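Local coordinates for protein adenylyltransferase and sulfurtransferase uba4 (Chaetomium thermophilum, PDB 6YUB) that probably activates the C-terminal Gly-Gly of ubiquitin-like sulfur carriers with ATP and passes sulfur to them, for tRNA wobble-uridine thiolation and molybdenum cofactor synthesis, at residues B[127-132]-B[151-156]. Sequence-based numbering, arbitrary orientation.
Sequences VILDCT and PLVSAA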
ATOM      1  N   VAL B 127       0.865 -23.918   1.039  1.00 38.18           N
ATOM      2  CA  VAL B 127       0.325 -22.630   1.452  1.00 33.88           C
ATOM      3  C   VAL B 127      -0.750 -22.222   0.458  1.00 31.38           C
ATOM      4  O   VAL B 127      -0.568 -22.356  -0.758  1.00 30.57           O
ATOM      5  CB  VAL B 127       1.420 -21.547   1.536  1.00 30.03           C
ATOM      6  CG1 VAL B 127       0.803 -20.192   1.852  1.00 30.27           C
ATOM      7  CG2 VAL B 127       2.458 -21.929   2.573  1.00 30.47           C
ATOM      8  N   ILE B 128      -1.870 -21.725   0.974  1.00 28.69           N
ATOM      9  CA  ILE B 128      -3.018 -21.359   0.153  1.00 30.92           C
ATOM     10  C   ILE B 128      -3.145 -19.843   0.154  1.00 24.79           C
ATOM     11  O   ILE B 128      -3.112 -19.215   1.213  1.00 33.67           O
ATOM     12  CB  ILE B 128      -4.319 -22.010   0.660  1.00 25.88           C
ATOM     13  CG1 ILE B 128      -4.117 -23.500   0.929  1.00 26.68           C
ATOM     14  CG2 ILE B 128      -5.431 -21.786  -0.337  1.00 23.31           C
ATOM     15  CD1 ILE B 128      -3.595 -24.281  -0.243  1.00 28.67           C
ATOM     16  N   LEU B 129      -3.298 -19.258  -1.028  1.00 29.66           N
ATOM     17  CA  LEU B 129      -3.589 -17.838  -1.174  1.00 31.73           C
ATOM     18  C   LEU B 129      -4.964 -17.699  -1.809  1.00 34.86           C
ATOM     19  O   LEU B 129      -5.205 -18.216  -2.911  1.00 34.35           O
ATOM     20  CB  LEU B 129      -2.527 -17.140  -2.016  1.00 30.63           C
ATOM     21  CG  LEU B 129      -1.240 -16.707  -1.299  1.00 38.72           C
ATOM     22  CD1 LEU B 129      -0.526 -17.911  -0.710  1.00 41.77           C
ATOM     23  CD2 LEU B 129      -0.317 -15.948  -2.254  1.00 38.25           C
ATOM     24  N   ASP B 130      -5.873 -17.027  -1.111  1.00 28.65           N
ATOM     25  CA  ASP B 130      -7.198 -16.732  -1.647  1.00 31.82           C
ATOM     26  C   ASP B 130      -7.136 -15.393  -2.377  1.00 31.09           C
ATOM     27  O   ASP B 130      -7.037 -14.337  -1.742  1.00 35.54           O
ATOM     28  CB  ASP B 130      -8.247 -16.696  -0.537  1.00 36.04           C
ATOM     29  CG  ASP B 130      -9.474 -15.883  -0.924  1.00 40.76           C
ATOM     30  OD1 ASP B 130     -10.120 -16.221  -1.942  1.00 41.92           O
ATOM     31  OD2 ASP B 130      -9.778 -14.894  -0.224  1.00 46.32           O
ATOM     32  N   CYS B 131      -7.166 -15.439  -3.709  1.00 38.47           N
ATOM     33  CA  CYS B 131      -7.215 -14.247  -4.544  1.00 38.98           C
ATOM     34  C   CYS B 131      -8.533 -14.136  -5.309  1.00 37.26           C
ATOM     35  O   CYS B 131      -8.593 -13.474  -6.353  1.00 35.40           O
ATOM     36  CB  CYS B 131      -6.040 -14.232  -5.519  1.00 34.84           C
ATOM     37  SG  CYS B 131      -4.395 -14.404  -4.753  1.00 35.02           S
ATOM     38  N   THR B 132      -9.597 -14.774  -4.800  1.00 36.93           N
ATOM     39  CA  THR B 132     -10.861 -14.822  -5.523  1.00 32.35           C
ATOM     40  C   THR B 132     -11.588 -13.483  -5.500  1.00 35.62           C
ATOM     41  O   THR B 132     -12.280 -13.141  -6.467  1.00 35.65           O
ATOM     42  CB  THR B 132     -11.770 -15.901  -4.922  1.00 37.48           C
ATOM     43  OG1 THR B 132     -12.107 -15.548  -3.568  1.00 39.12           O
ATOM     44  CG2 THR B 132     -11.078 -17.257  -4.930  1.00 37.57           C
ATOM     45  N   PRO B 151      -2.249 -23.391   6.036  1.00 35.97           N
ATOM     46  CA  PRO B 151      -2.198 -21.946   6.286  1.00 33.06           C
ATOM     47  C   PRO B 151      -2.769 -21.179   5.104  1.00 34.64           C
ATOM     48  O   PRO B 151      -2.527 -21.519   3.940  1.00 33.40           O
ATOM     49  CB  PRO B 151      -0.699 -21.669   6.467  1.00 32.84           C
ATOM     50  CG  PRO B 151      -0.036 -22.696   5.608  1.00 37.82           C
ATOM     51  CD  PRO B 151      -0.925 -23.935   5.663  1.00 42.10           C
ATOM     52  N   LEU B 152      -3.526 -20.133   5.413  1.00 26.76           N
ATOM     53  CA  LEU B 152      -4.262 -19.376   4.410  1.00 30.04           C
ATOM     54  C   LEU B 152      -3.856 -17.912   4.448  1.00 28.69           C
ATOM     55  O   LEU B 152      -3.885 -17.278   5.510  1.00 29.61           O
ATOM     56  CB  LEU B 152      -5.774 -19.508   4.638  1.00 28.40           C
ATOM     57  CG  LEU B 152      -6.692 -18.592   3.832  1.00 29.29           C
ATOM     58  CD1 LEU B 152      -6.544 -18.852   2.338  1.00 30.98           C
ATOM     59  CD2 LEU B 152      -8.141 -18.782   4.267  1.00 31.53           C
ATOM     60  N   VAL B 153      -3.476 -17.378   3.292  1.00 25.57           N
ATOM     61  CA  VAL B 153      -3.245 -15.946   3.121  1.00 26.08           C
ATOM     62  C   VAL B 153      -4.387 -15.419   2.260  1.00 28.31           C
ATOM     63  O   VAL B 153      -4.466 -15.720   1.063  1.00 33.69           O
ATOM     64  CB  VAL B 153      -1.881 -15.657   2.486  1.00 33.90           C
ATOM     65  CG1 VAL B 153      -1.609 -14.159   2.458  1.00 34.79           C
ATOM     66  CG2 VAL B 153      -0.775 -16.395   3.239  1.00 34.02           C
ATOM     67  N   SER B 154      -5.278 -14.642   2.863  1.00 31.06           N
ATOM     68  CA  SER B 154      -6.486 -14.171   2.199  1.00 37.94           C
ATOM     69  C   SER B 154      -6.478 -12.653   2.089  1.00 40.45           C
ATOM     70  O   SER B 154      -6.137 -11.950   3.047  1.00 42.83           O
ATOM     71  CB  SER B 154      -7.737 -14.641   2.961  1.00 35.36           C
ATOM     72  OG  SER B 154      -8.883 -13.913   2.556  1.00 41.89           O
ATOM     73  N   ALA B 155      -6.857 -12.156   0.914  1.00 29.94           N
ATOM     74  CA  ALA B 155      -6.959 -10.727   0.648  1.00 30.95           C
ATOM     75  C   ALA B 155      -8.275 -10.451  -0.066  1.00 28.94           C
ATOM     76  O   ALA B 155      -8.913 -11.359  -0.601  1.00 35.33           O
ATOM     77  CB  ALA B 155      -5.780 -10.223  -0.195  1.00 33.38           C
ATOM     78  N   ALA B 156      -8.673  -9.182  -0.080  1.00 30.46           N
ATOM     79  CA  ALA B 156      -9.969  -8.829  -0.635  1.00 35.54           C
ATOM     80  C   ALA B 156     -10.020  -7.349  -0.969  1.00 38.73           C
ATOM     81  O   ALA B 156      -9.217  -6.551  -0.483  1.00 39.03           O
ATOM     82  CB  ALA B 156     -11.105  -9.183   0.340  1.00 35.10           C
TER
HETATM   83  O   HOH W   1     -10.332 -13.024  -2.116  1.00 53.54           O
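The carboxylate of D130 meets S154 and a bridging water through OD2, while its OD1 takes two donors from T132. OD2 lies 3.1 Å from S154 OG, a hydroxyl whose proton has another acceptor within reach, and takes a proton from a water 2.7 Å away that also donates to A155 O, so that it bridges the two segments. With CG anti to the backbone N (chi1 157°), the carboxylate is carried beside its own carbonyl carbon, toward the chain that follows, and OD1 meets T132 there: T132 OG1 donates at 2.7 Å to its syn lone pair, while T132 N approaches from above the carboxylate plane, closing an Asx turn. Behind this end, the strands pair in parallel register. V153 N donates to I128 O at 2.8 Å, nearly straight, and V153 O accepts from D130 N, with the donor tilted 27° from the carbonyl plane; the last backbone bond, A155 N to D130 O, is weak at 3.4 Å, and Q218 NE2 of helix 208-228 also hydrogen-bonds D130 O and V153 O. On one face L129 and V153 lie side by side; on the other, L152 CD1 comes within 4.1 Å of I128 CG2. Helix 135-148 connects the two strands, making a beta-alpha-beta crossover of the Rossmann-like ThiF domain. Near N134, a predicted ATP-binding residue, one oxygen of the buried carboxylate thus accepts from the loop after its strand, and the other is linked through water to the neighbouring strand.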